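Local coordinates for protein amidase (Bacillus anthracis, PDB 5EWQ) that probably hydrolyses amide bonds of carboxylic acid amides as a member of the amidase signature family, at residues Gln324-Arg328 and Ile451-Glu455; Gln236-Gly240 and Pro470-Asp474; Pro9-Glu13 and Phe177-Ser181; Ala233-Ser237 and Glu478-Ala482; Glu224-Val230 and Val456-Ala460. All blocks are in the same frame, centred on the assembly; numbering follows the deposited sequence.

Contact 1: residues Gln324-Arg328 and Ile451-Glu455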
loop_
_atom_site.group_PDB
_atom_site.type_symbol
_atom_site.label_atom_id
_atom_site.label_comp_id
_atom_site.label_asym_id
_atom_site.label_seq_id
_atom_site.Cartn_x
_atom_site.Cartn_y
_atom_site.Cartn_z
ATOM N N GLN A 324 -17.179 22.148 1.848
ATOM C CA GLN A 324 -15.755 21.941 2.078
ATOM C C GLN A 324 -15.110 23.197 2.653
ATOM O O GLN A 324 -15.584 24.309 2.419
ATOM C CB GLN A 324 -15.054 21.537 0.780
ATOM C CG GLN A 324 -13.847 20.642 0.982
ATOM C CD GLN A 324 -14.233 19.257 1.458
ATOM O OE1 GLN A 324 -14.775 18.456 0.697
ATOM N NE2 GLN A 324 -13.961 18.969 2.725
ATOM N N ASP A 325 -14.031 23.016 3.405
ATOM C CA ASP A 325 -13.294 24.141 3.966
ATOM C C ASP A 325 -12.611 24.935 2.858
ATOM O O ASP A 325 -12.462 24.449 1.738
ATOM C CB ASP A 325 -12.262 23.658 4.987
ATOM N N GLU A 326 -12.191 26.156 3.177
ATOM C CA GLU A 326 -11.540 27.024 2.200
ATOM C C GLU A 326 -10.200 26.451 1.744
ATOM O O GLU A 326 -9.679 26.823 0.692
ATOM C CB GLU A 326 -11.339 28.425 2.781
ATOM N N ASN A 327 -9.650 25.542 2.543
ATOM C CA ASN A 327 -8.366 24.927 2.238
ATOM C C ASN A 327 -8.468 23.907 1.105
ATOM O O ASN A 327 -7.618 23.872 0.215
ATOM C CB ASN A 327 -7.791 24.261 3.490
ATOM C CG ASN A 327 -6.290 24.432 3.607
ATOM O OD1 ASN A 327 -5.723 25.401 3.103
ATOM N ND2 ASN A 327 -5.636 23.488 4.274
ATOM N N ARG A 328 -9.511 23.083 1.138
ATOM C CA ARG A 328 -9.696 22.043 0.129
ATOM C C ARG A 328 -10.742 22.419 -0.919
ATOM O O ARG A 328 -11.067 21.612 -1.790
ATOM C CB ARG A 328 -10.096 20.719 0.785
ATOM C CG ARG A 328 -9.069 20.139 1.742
ATOM C CD ARG A 328 -9.095 18.617 1.698
ATOM N NE ARG A 328 -9.062 18.015 3.028
ATOM C CZ ARG A 328 -10.133 17.552 3.664
ATOM N NH1 ARG A 328 -11.327 17.618 3.089
ATOM N NH2 ARG A 328 -10.013 17.019 4.872
ATOM N N ILE A 451 -12.988 12.130 -1.221
ATOM C CA ILE A 451 -11.784 12.874 -0.877
ATOM C C ILE A 451 -11.053 12.177 0.267
ATOM O O ILE A 451 -11.620 11.983 1.342
ATOM C CB ILE A 451 -12.101 14.326 -0.475
ATOM C CG1 ILE A 451 -12.709 15.084 -1.655
ATOM C CG2 ILE A 451 -10.846 15.030 0.015
ATOM C CD1 ILE A 451 -12.980 16.544 -1.367
ATOM N N ASN A 452 -9.800 11.803 0.020
ATOM C CA ASN A 452 -8.988 11.067 0.989
ATOM C C ASN A 452 -9.668 9.783 1.458
ATOM O O ASN A 452 -10.118 8.979 0.643
ATOM C CB ASN A 452 -8.649 11.954 2.189
ATOM C CG ASN A 452 -7.820 13.164 1.805
ATOM O OD1 ASN A 452 -7.106 13.147 0.802
ATOM N ND2 ASN A 452 -7.909 14.222 2.603
ATOM N N ASN A 453 -9.748 9.595 2.772
ATOM C CA ASN A 453 -10.306 8.365 3.326
ATOM C C ASN A 453 -11.570 8.590 4.152
ATOM O O ASN A 453 -11.765 7.957 5.191
ATOM C CB ASN A 453 -9.255 7.652 4.182
ATOM C CG ASN A 453 -8.832 8.469 5.386
ATOM O OD1 ASN A 453 -8.834 9.700 5.349
ATOM N ND2 ASN A 453 -8.472 7.786 6.466
ATOM N N GLU A 454 -12.438 9.477 3.677
ATOM C CA GLU A 454 -13.642 9.838 4.418
ATOM C C GLU A 454 -14.707 8.740 4.390
ATOM O O GLU A 454 -15.478 8.595 5.340
ATOM C CB GLU A 454 -14.225 11.142 3.871
ATOM C CG GLU A 454 -13.317 12.346 4.064
ATOM C CD GLU A 454 -13.864 13.602 3.416
ATOM O OE1 GLU A 454 -14.959 13.538 2.817
ATOM O OE2 GLU A 454 -13.197 14.655 3.504
ATOM N N GLU A 455 -14.749 7.970 3.307
ATOM C CA GLU A 455 -15.750 6.914 3.166
ATOM C C GLU A 455 -15.125 5.585 2.752
ATOM O O GLU A 455 -15.300 5.136 1.619
ATOM C CB GLU A 455 -16.817 7.322 2.145
ATOM C CG GLU A 455 -17.525 8.632 2.458
ATOM C CD GLU A 455 -18.339 8.568 3.736
ATOM O OE1 GLU A 455 -18.843 7.476 4.071
ATOM O OE2 GLU A 455 -18.472 9.614 4.408
#
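The guanidinium of R328 has the side-chain amide of N452 over one face: ND2 of N452 stands 3.8 Å above the guanidinium plane, displaced toward its rim. The two planes are 78° apart, so the amide is nearly upright on the guanidinium and does not stack on it. Two further groups approach obliquely, neither squarely over a face nor at an edge. One is the carboxylate of E454, whose OE2 lies 3.5 Å from R328 NH1. That separation makes a salt bridge, but no hydrogen bond is formed, and the 51° between the carboxylate and guanidinium planes excludes a flat, two-pronged pairing. The other is the methyl CG2 of I451, 4.0 Å from R328 NH1. R328 gets there by a chain that starts with CG beside its backbone N (chi1 -62°) and then bends at chi2 and chi3, its shaft resting on V480. The other branch of I451 comes from the opposite direction to Q324, with CD1 of I451 3.3 Å from OE1 of Q324. OD1 of N452 accepts a hydrogen bond from the backbone N of G481, which helps to fix the amide with ND2 on the arginine side. The contact is modest, 186 Å² in all, and lies at the protein surface. It joins two strand-to-helix loops, one after strand 314-317 and one after strand 447-451. These strands are parallel neighbours, and the arrangement is that of adjacent beta-alpha connections meeting at the C-terminal ends of parallel strands in an alpha/beta fold.

Contact 2: residues Gln236-Gly240 and Pro470-Asp474; sequences QSVVG and PAGYD
One polar bond joins the segments: S237 OG donates to Y473 OH across 3.0 Å. The serine hydroxyl reaches the phenol because OG is anti to the backbone N (chi1 -173°), and the tyrosine oxygen has a second partner in the backbone N of K509, so two groups fix its position. S237 also contributes apolar surface, its CB lying 3.9 Å from CE1 of Y473.

The remaining contact is van der Waals packing by the ring of P470. Its CG rests against the peptide after S237, 3.7 Å from the carbonyl C of S237 and 3.9 Å from N of V238. Its CD meets the methyl CG2 of V239 at 3.9 Å, the two side chains crossing at about a right angle. CB of P470 completes the fit, 3.7 Å from OG of S237.

In direction the touching parts run 171° apart, in keeping with antiparallel strands 239-242 and 466-473, which are neighbours in the large mixed sheet and are bonded through the backbones of G240 and A468. Beyond P470 the second strand is irregular: A471 and G472 both face V480 on the next strand, with backbone bonds from each, a classic beta bulge.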
loop_
_atom_site.group_PDB
_atom_site.type_symbol
_atom_site.label_atom_id
_atom_site.label_comp_id
_atom_site.label_asym_id
_atom_site.label_seq_id
_atom_site.Cartn_x
_atom_site.Cartn_y
_atom_site.Cartn_z
ATOM N N GLN A 236 0.161 11.155 0.390
ATOM C CA GLN A 236 1.503 11.308 -0.157
ATOM C C GLN A 236 1.480 11.373 -1.683
ATOM O O GLN A 236 2.497 11.147 -2.339
ATOM C CB GLN A 236 2.403 10.167 0.316
ATOM C CG GLN A 236 2.482 10.047 1.832
ATOM C CD GLN A 236 3.502 9.028 2.287
ATOM O OE1 GLN A 236 4.522 8.821 1.632
ATOM N NE2 GLN A 236 3.233 8.383 3.417
ATOM N N SER A 237 0.305 11.674 -2.229
ATOM C CA SER A 237 0.125 11.926 -3.658
ATOM C C SER A 237 0.618 10.788 -4.553
ATOM O O SER A 237 1.400 11.013 -5.475
ATOM C CB SER A 237 0.829 13.228 -4.050
ATOM O OG SER A 237 0.536 13.588 -5.389
ATOM N N VAL A 238 0.161 9.571 -4.277
ATOM C CA VAL A 238 0.476 8.425 -5.128
ATOM C C VAL A 238 -0.766 7.570 -5.355
ATOM O O VAL A 238 -1.794 7.769 -4.706
ATOM C CB VAL A 238 1.596 7.544 -4.527
ATOM C CG1 VAL A 238 2.932 8.269 -4.566
ATOM C CG2 VAL A 238 1.247 7.124 -3.111
ATOM N N VAL A 239 -0.665 6.620 -6.278
ATOM C CA VAL A 239 -1.785 5.746 -6.609
ATOM C C VAL A 239 -1.796 4.505 -5.723
ATOM O O VAL A 239 -0.767 3.858 -5.535
ATOM C CB VAL A 239 -1.741 5.317 -8.091
ATOM C CG1 VAL A 239 -2.887 4.366 -8.410
ATOM C CG2 VAL A 239 -1.786 6.537 -8.998
ATOM N N GLY A 240 -2.964 4.183 -5.176
ATOM C CA GLY A 240 -3.120 3.008 -4.338
ATOM C C GLY A 240 -4.421 2.279 -4.612
ATOM O O GLY A 240 -5.479 2.899 -4.721
ATOM N N PRO A 470 -4.076 10.769 -7.189
ATOM C CA PRO A 470 -3.679 12.127 -6.793
ATOM C C PRO A 470 -4.612 13.207 -7.340
ATOM O O PRO A 470 -4.718 13.375 -8.556
ATOM C CB PRO A 470 -2.278 12.267 -7.392
ATOM C CG PRO A 470 -1.751 10.878 -7.412
ATOM C CD PRO A 470 -2.933 9.992 -7.701
ATOM N N ALA A 471 -5.276 13.929 -6.443
ATOM C CA ALA A 471 -6.258 14.931 -6.842
ATOM C C ALA A 471 -5.704 16.349 -6.752
ATOM O O ALA A 471 -6.368 17.306 -7.150
ATOM C CB ALA A 471 -7.511 14.802 -5.992
ATOM N N GLY A 472 -4.490 16.484 -6.226
ATOM C CA GLY A 472 -3.849 17.783 -6.138
ATOM C C GLY A 472 -3.323 18.121 -4.759
ATOM O O GLY A 472 -3.026 17.235 -3.957
ATOM N N TYR A 473 -3.205 19.417 -4.484
ATOM C CA TYR A 473 -2.659 19.896 -3.220
ATOM C C TYR A 473 -3.430 21.120 -2.737
ATOM O O TYR A 473 -3.751 22.011 -3.526
ATOM C CB TYR A 473 -1.171 20.231 -3.371
ATOM C CG TYR A 473 -0.370 19.158 -4.079
ATOM C CD1 TYR A 473 0.197 18.106 -3.371
ATOM C CD2 TYR A 473 -0.186 19.197 -5.455
ATOM C CE1 TYR A 473 0.927 17.124 -4.015
ATOM C CE2 TYR A 473 0.541 18.219 -6.107
ATOM C CZ TYR A 473 1.096 17.186 -5.383
ATOM O OH TYR A 473 1.822 16.210 -6.027
ATOM N N ASP A 474 -3.721 21.167 -1.440
ATOM C CA ASP A 474 -4.488 22.270 -0.872
ATOM C C ASP A 474 -3.659 23.551 -0.807
ATOM O O ASP A 474 -2.551 23.612 -1.342
ATOM C CB ASP A 474 -5.010 21.902 0.520
ATOM C CG ASP A 474 -3.896 21.662 1.521
ATOM O OD1 ASP A 474 -2.737 21.481 1.094
ATOM O OD2 ASP A 474 -4.181 21.649 2.738
#

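Contact 3: residues Pro9-Glu13 and Phe177-Ser181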
loop_
_atom_site.group_PDB
_atom_site.type_symbol
_atom_site.label_atom_id
_atom_site.label_comp_id
_atom_site.label_asym_id
_atom_site.label_seq_id
_atom_site.Cartn_x
_atom_site.Cartn_y
_atom_site.Cartn_z
ATOM N N PRO A 9 -4.423 10.770 18.397
ATOM C CA PRO A 9 -3.046 10.382 18.082
ATOM C C PRO A 9 -2.046 11.512 18.310
ATOM O O PRO A 9 -2.314 12.663 17.963
ATOM C CB PRO A 9 -3.123 10.011 16.598
ATOM C CG PRO A 9 -4.342 10.744 16.062
ATOM C CD PRO A 9 -5.111 11.329 17.222
ATOM N N LYS A 10 -0.899 11.178 18.893
ATOM C CA LYS A 10 0.138 12.165 19.165
ATOM C C LYS A 10 0.842 12.603 17.884
ATOM O O LYS A 10 0.600 12.056 16.809
ATOM C CB LYS A 10 1.157 11.608 20.162
ATOM C CG LYS A 10 0.576 11.313 21.537
ATOM C CD LYS A 10 1.596 10.636 22.439
ATOM C CE LYS A 10 2.818 11.513 22.661
ATOM N NZ LYS A 10 3.828 10.845 23.530
ATOM N N GLU A 11 1.718 13.594 18.012
ATOM C CA GLU A 11 2.440 14.137 16.869
ATOM C C GLU A 11 3.638 13.272 16.489
ATOM O O GLU A 11 4.270 12.661 17.353
ATOM C CB GLU A 11 2.901 15.565 17.165
ATOM C CG GLU A 11 3.745 15.689 18.421
ATOM C CD GLU A 11 4.208 17.107 18.672
ATOM O OE1 GLU A 11 4.588 17.413 19.822
ATOM O OE2 GLU A 11 4.195 17.916 17.720
ATOM N N PRO A 12 3.951 13.214 15.187
ATOM C CA PRO A 12 5.142 12.499 14.720
ATOM C C PRO A 12 6.425 13.278 14.997
ATOM O O PRO A 12 6.465 14.492 14.801
ATOM C CB PRO A 12 4.899 12.361 13.216
ATOM C CG PRO A 12 4.035 13.524 12.873
ATOM C CD PRO A 12 3.149 13.742 14.069
ATOM N N GLU A 13 7.457 12.579 15.457
ATOM C CA GLU A 13 8.751 13.197 15.721
ATOM C C GLU A 13 9.818 12.564 14.839
ATOM O O GLU A 13 9.601 11.501 14.266
ATOM C CB GLU A 13 9.130 13.051 17.194
ATOM C CG GLU A 13 8.046 13.482 18.167
ATOM C CD GLU A 13 8.466 13.314 19.615
ATOM O OE1 GLU A 13 7.589 13.044 20.463
ATOM O OE2 GLU A 13 9.672 13.451 19.906
ATOM N N PHE A 177 -4.177 4.141 20.648
ATOM C CA PHE A 177 -4.923 5.250 20.065
ATOM C C PHE A 177 -4.065 6.505 19.927
ATOM O O PHE A 177 -4.410 7.424 19.184
ATOM C CB PHE A 177 -6.159 5.567 20.910
ATOM C CG PHE A 177 -7.060 4.386 21.145
ATOM C CD1 PHE A 177 -8.047 4.057 20.232
ATOM C CD2 PHE A 177 -6.928 3.614 22.290
ATOM C CE1 PHE A 177 -8.881 2.975 20.449
ATOM C CE2 PHE A 177 -7.759 2.530 22.512
ATOM C CZ PHE A 177 -8.737 2.211 21.591
ATOM N N THR A 178 -2.946 6.539 20.645
ATOM C CA THR A 178 -2.106 7.730 20.696
ATOM C C THR A 178 -0.909 7.650 19.754
ATOM O O THR A 178 -0.187 8.630 19.574
ATOM C CB THR A 178 -1.584 7.986 22.121
ATOM O OG1 THR A 178 -0.779 6.879 22.543
ATOM C CG2 THR A 178 -2.743 8.167 23.090
HETATM N N MSE A 179 -0.700 6.479 19.161
HETATM C CA MSE A 179 0.436 6.273 18.269
HETATM C C MSE A 179 0.235 6.991 16.939
HETATM O O MSE A 179 -0.779 6.795 16.271
HETATM C CB MSE A 179 0.663 4.779 18.025
HETATM C CG MSE A 179 1.940 4.467 17.260
HETATM SE SE MSE A 179 2.070 2.595 16.739
HETATM C CE MSE A 179 0.639 2.566 15.415
ATOM N N PRO A 180 1.209 7.829 16.554
ATOM C CA PRO A 180 1.158 8.541 15.274
ATOM C C PRO A 180 1.284 7.588 14.092
ATOM O O PRO A 180 1.978 6.576 14.189
ATOM C CB PRO A 180 2.364 9.483 15.347
ATOM C CG PRO A 180 3.304 8.812 16.288
ATOM C CD PRO A 180 2.432 8.144 17.311
ATOM N N SER A 181 0.612 7.911 12.992
ATOM C CA SER A 181 0.673 7.087 11.794
ATOM C C SER A 181 2.071 7.115 11.192
ATOM O O SER A 181 2.738 8.149 11.196
ATOM C CB SER A 181 -0.356 7.561 10.767
ATOM O OG SER A 181 -0.139 8.918 10.418
#
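The backbones of P9-P12 and F177-P180 run nearly in the same direction, 18° apart end to end, and approach to 3.8 Å between the CA atoms of P9 and T178. A single hydrogen bond links them: K10 N donates to T178 O over 2.7 Å, nearly straight at 170°, with the nitrogen above the carbonyl plane and not on a lone pair. Beside it, P9 CA makes a CA-H...O contact of 3.4 Å with F177 O.

K10 and T178 lie side by side and point the same way. With CG beside the backbone N (chi1 -64°), the lysine chain passes over the bonded carbonyl, CG standing 3.4 Å from T178 O and 4.0 Å from T178 CB. Further along, the ring of P180 packs against the backbone of K10-P12. Its CB is 3.4 Å from K10 O, and it meets CB of P12 more loosely at 4.4 Å.

Y403 touches K10, T178 and P180 together, while Q189 touches both P12 and P180. The arrangement is a parallel loop-on-loop contact with one backbone bond, by which the first modelled residues are laid along the loop between helix 170-173 and the small hairpin of strands 183-184 and 188-189.

Contact 4: residues Ala233-Ser237 and Glu478-Ala482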
loop_
_atom_site.group_PDB
_atom_site.type_symbol
_atom_site.label_atom_id
_atom_site.label_comp_id
_atom_site.label_asym_id
_atom_site.label_seq_id
_atom_site.Cartn_x
_atom_site.Cartn_y
_atom_site.Cartn_z
ATOM N N ALA A 233 -1.839 6.715 0.419
ATOM C CA ALA A 233 -1.654 6.990 -1.000
ATOM C C ALA A 233 -2.140 8.393 -1.340
ATOM O O ALA A 233 -1.534 9.095 -2.149
ATOM C CB ALA A 233 -2.380 5.957 -1.846
ATOM N N ALA A 234 -3.242 8.795 -0.714
ATOM C CA ALA A 234 -3.814 10.116 -0.936
ATOM C C ALA A 234 -3.029 11.185 -0.185
ATOM O O ALA A 234 -2.949 12.334 -0.620
ATOM C CB ALA A 234 -5.275 10.137 -0.512
ATOM N N GLN A 235 -2.445 10.796 0.943
ATOM C CA GLN A 235 -1.732 11.733 1.801
ATOM C C GLN A 235 -0.318 12.007 1.290
ATOM O O GLN A 235 0.325 12.973 1.700
ATOM C CB GLN A 235 -1.688 11.199 3.236
ATOM C CG GLN A 235 -1.245 12.213 4.280
ATOM C CD GLN A 235 -2.203 13.382 4.415
ATOM O OE1 GLN A 235 -3.372 13.294 4.036
ATOM N NE2 GLN A 235 -1.709 14.488 4.957
ATOM N N GLN A 236 0.161 11.155 0.390
ATOM C CA GLN A 236 1.503 11.308 -0.157
ATOM C C GLN A 236 1.480 11.373 -1.683
ATOM O O GLN A 236 2.497 11.147 -2.339
ATOM C CB GLN A 236 2.403 10.167 0.316
ATOM C CG GLN A 236 2.482 10.047 1.832
ATOM C CD GLN A 236 3.502 9.028 2.287
ATOM O OE1 GLN A 236 4.522 8.821 1.632
ATOM N NE2 GLN A 236 3.233 8.383 3.417
ATOM N N SER A 237 0.305 11.674 -2.229
ATOM C CA SER A 237 0.125 11.926 -3.658
ATOM C C SER A 237 0.618 10.788 -4.553
ATOM O O SER A 237 1.400 11.013 -5.475
ATOM C CB SER A 237 0.829 13.228 -4.050
ATOM O OG SER A 237 0.536 13.588 -5.389
ATOM N N GLU A 478 -0.458 20.486 1.316
ATOM C CA GLU A 478 -0.715 19.133 1.792
ATOM C C GLU A 478 -1.469 18.334 0.736
ATOM O O GLU A 478 -2.518 18.766 0.256
ATOM C CB GLU A 478 -1.500 19.161 3.103
ATOM C CG GLU A 478 -1.728 17.788 3.718
ATOM C CD GLU A 478 -2.152 17.865 5.170
ATOM O OE1 GLU A 478 -2.222 18.988 5.714
ATOM O OE2 GLU A 478 -2.413 16.801 5.771
ATOM N N PRO A 479 -0.928 17.164 0.367
ATOM C CA PRO A 479 -1.487 16.300 -0.678
ATOM C C PRO A 479 -2.926 15.864 -0.405
ATOM O O PRO A 479 -3.262 15.473 0.712
ATOM C CB PRO A 479 -0.547 15.090 -0.669
ATOM C CG PRO A 479 0.735 15.618 -0.125
ATOM C CD PRO A 479 0.333 16.627 0.906
ATOM N N VAL A 480 -3.763 15.943 -1.433
ATOM C CA VAL A 480 -5.139 15.472 -1.352
ATOM C C VAL A 480 -5.428 14.542 -2.523
ATOM O O VAL A 480 -5.219 14.907 -3.679
ATOM C CB VAL A 480 -6.147 16.638 -1.359
ATOM C CG1 VAL A 480 -7.565 16.118 -1.551
ATOM C CG2 VAL A 480 -6.035 17.446 -0.075
ATOM N N GLY A 481 -5.900 13.337 -2.222
ATOM C CA GLY A 481 -6.174 12.357 -3.254
ATOM C C GLY A 481 -7.654 12.104 -3.464
ATOM O O GLY A 481 -8.477 12.384 -2.593
ATOM N N ALA A 482 -7.989 11.578 -4.637
ATOM C CA ALA A 482 -9.357 11.192 -4.946
ATOM C C ALA A 482 -9.456 9.675 -5.036
ATOM O O ALA A 482 -8.909 9.064 -5.953
ATOM C CB ALA A 482 -9.817 11.838 -6.241
HETATM O O HOH W 1 -4.959 16.016 3.118
#
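Q235 reaches E478 by a roundabout path. Its CB leaves the helix pointing away from E478-A482; CG is set anti to the backbone N, and a bend at chi2 (64°) brings CD back to within 3.7 Å of E478 OE2. At the tip the two amide atoms have separate tasks. NE2 donates to E478 OE2 at 2.6 Å, with an N-H...O angle of 145°, the acceptor lying in the amide plane and using its anti lone pair. Amide and carboxylate planes are nearly perpendicular, 89° apart. OE1 accepts from a water, which also donates to P479 O at 3.0 Å, so the glutamine is tied to both residues.

The ring of P479 packs on the backbone at Q235: CG is 3.2 Å from Q235 O, an oxygen that also accepts from N192 ND2. The same ring touches S237 through their CB atoms, 4.1 Å apart. G481, with no side chain, admits A234, whose CB lies 3.6 Å from G481 CA.

P479 and G481 present one face of strand 479-485 to the helix, whereas V480 and A482 project from the other: the alternation by which helix 230-235 packs, through small residues, on the central mixed sheet of this alpha/beta fold.

Contact 5: residues Glu224-Val230 and Val456-Ala460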
loop_
_atom_site.group_PDB
_atom_site.type_symbol
_atom_site.label_atom_id
_atom_site.label_comp_id
_atom_site.label_asym_id
_atom_site.label_seq_id
_atom_site.Cartn_x
_atom_site.Cartn_y
_atom_site.Cartn_z
ATOM N N GLU A 224 -4.281 -3.408 3.430
ATOM C CA GLU A 224 -5.358 -2.584 3.965
ATOM C C GLU A 224 -6.427 -3.392 4.691
ATOM O O GLU A 224 -6.974 -4.352 4.151
ATOM C CB GLU A 224 -6.018 -1.769 2.852
ATOM C CG GLU A 224 -7.285 -1.056 3.301
ATOM C CD GLU A 224 -7.879 -0.163 2.231
ATOM O OE1 GLU A 224 -7.157 0.196 1.279
ATOM O OE2 GLU A 224 -9.074 0.182 2.347
ATOM N N THR A 225 -6.713 -2.987 5.924
ATOM C CA THR A 225 -7.867 -3.494 6.649
ATOM C C THR A 225 -9.025 -2.523 6.452
ATOM O O THR A 225 -10.123 -2.916 6.060
ATOM C CB THR A 225 -7.574 -3.668 8.148
ATOM O OG1 THR A 225 -6.613 -4.716 8.327
ATOM C CG2 THR A 225 -8.844 -4.022 8.900
ATOM N N THR A 226 -8.762 -1.248 6.722
ATOM C CA THR A 226 -9.734 -0.189 6.480
ATOM C C THR A 226 -9.028 1.130 6.170
ATOM O O THR A 226 -8.737 1.919 7.071
ATOM C CB THR A 226 -10.678 0.007 7.682
ATOM O OG1 THR A 226 -11.277 -1.246 8.033
ATOM C CG2 THR A 226 -11.775 1.005 7.339
ATOM N N GLY A 227 -8.747 1.356 4.891
ATOM C CA GLY A 227 -8.136 2.595 4.443
ATOM C C GLY A 227 -6.622 2.626 4.515
ATOM O O GLY A 227 -6.005 3.630 4.168
ATOM N N SER A 228 -6.014 1.524 4.946
ATOM C CA SER A 228 -4.569 1.490 5.159
ATOM C C SER A 228 -3.756 1.587 3.867
ATOM O O SER A 228 -2.530 1.662 3.914
ATOM C CB SER A 228 -4.174 0.223 5.923
ATOM O OG SER A 228 -4.516 0.325 7.296
ATOM N N ILE A 229 -4.428 1.593 2.720
ATOM C CA ILE A 229 -3.737 1.751 1.444
ATOM C C ILE A 229 -4.100 3.072 0.770
ATOM O O ILE A 229 -3.219 3.835 0.372
ATOM C CB ILE A 229 -4.049 0.587 0.477
ATOM C CG1 ILE A 229 -3.276 -0.665 0.888
ATOM C CG2 ILE A 229 -3.684 0.960 -0.950
ATOM C CD1 ILE A 229 -3.532 -1.860 -0.004
ATOM N N VAL A 230 -5.396 3.345 0.656
ATOM C CA VAL A 230 -5.867 4.520 -0.070
ATOM C C VAL A 230 -5.618 5.828 0.683
ATOM O O VAL A 230 -5.516 6.890 0.067
ATOM C CB VAL A 230 -7.371 4.410 -0.395
ATOM C CG1 VAL A 230 -7.624 3.234 -1.322
ATOM C CG2 VAL A 230 -8.191 4.272 0.879
ATOM N N VAL A 456 -14.408 4.951 3.674
ATOM C CA VAL A 456 -13.735 3.688 3.382
ATOM C C VAL A 456 -14.384 2.524 4.125
ATOM O O VAL A 456 -14.285 1.372 3.701
ATOM C CB VAL A 456 -12.239 3.755 3.751
ATOM C CG1 VAL A 456 -11.494 2.553 3.192
ATOM C CG2 VAL A 456 -11.630 5.035 3.226
ATOM N N LEU A 457 -15.056 2.838 5.230
ATOM C CA LEU A 457 -15.665 1.830 6.097
ATOM C C LEU A 457 -16.573 0.857 5.350
ATOM O O LEU A 457 -16.504 -0.353 5.561
ATOM C CB LEU A 457 -16.460 2.512 7.214
ATOM C CG LEU A 457 -17.260 1.593 8.139
ATOM C CD1 LEU A 457 -16.347 0.589 8.822
ATOM C CD2 LEU A 457 -18.036 2.405 9.167
ATOM N N LEU A 458 -17.416 1.387 4.470
ATOM C CA LEU A 458 -18.399 0.569 3.769
ATOM C C LEU A 458 -17.769 -0.295 2.680
ATOM O O LEU A 458 -18.048 -1.490 2.588
ATOM C CB LEU A 458 -19.487 1.457 3.163
ATOM C CG LEU A 458 -20.214 2.378 4.143
ATOM C CD1 LEU A 458 -21.321 3.146 3.441
ATOM C CD2 LEU A 458 -20.769 1.586 5.314
ATOM N N SER A 459 -16.920 0.313 1.857
ATOM C CA SER A 459 -16.315 -0.387 0.728
ATOM C C SER A 459 -15.333 -1.469 1.173
ATOM O O SER A 459 -15.114 -2.449 0.460
ATOM C CB SER A 459 -15.611 0.609 -0.198
ATOM O OG SER A 459 -14.633 1.358 0.502
ATOM N N ALA A 460 -14.744 -1.288 2.351
ATOM C CA ALA A 460 -13.786 -2.252 2.880
ATOM C C ALA A 460 -14.495 -3.501 3.398
ATOM O O ALA A 460 -14.058 -4.624 3.143
ATOM C CB ALA A 460 -12.951 -1.621 3.983
#
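E224 OE2 is held by G227 N, which donates at 2.8 Å from well above the carboxylate plane (57° out of it), and this same oxygen lies against V456 CG1 of the other segment at 3.5 Å. R242 forms a long, weak ion pair with it, and the carboxylate of E466, of like charge, lies close by. The other oxygen, OE1, accepts a weak bond from I229 N, 3.4 Å away. Residues 224-229 curl round the carboxylate, which is reached by a side chain that is extended from a CG anti to the backbone N (chi1 171°).

Across the contact everything is packing. V456 is central: its CG1 lies against the bonded pair, 3.4 Å from G227 N as well as touching E224 OE2, while its CG2 meets CG2 of V230 at 4.2 Å. One turn on, as the 3.0 Å bond from A460 N to V456 O confirms, A460 directs its CB at T225 O, 3.7 Å away. CG2 of T226 rests on CA of L457 at 4.2 Å.

The N-terminal turn of helix 457-462 thereby backs the glycine- and serine-containing loop after strand 219-223. In this loop the hydroxyls of S228 and S204 are hydrogen-bonded, and S228 O is bonded to S205 OG; in sequence the loop resembles the segment that carries the serine nucleophile in amidase signature enzymes.

From the N terminus, contact 3 closes first, bringing residues 9-13 onto 177-181 before any other contact opens; it touches none of them. Contacts 5, 4 and 2 then open in quick succession along the loop, helix and strand of 224-240. Contact 1 opens at 324 and closes at 455, so it is enclosed within all three. Contact 5 closes next, at 456-460, and crosses both contact 2 and contact 4, which end on the neighbouring strands 466-473 and 479-485. Contacts 2 and 4 share Q236 and S237, their centres 3 Å apart. Contact 1 touches both contact 2 and contact 4, tying the surface loops to the central sheet.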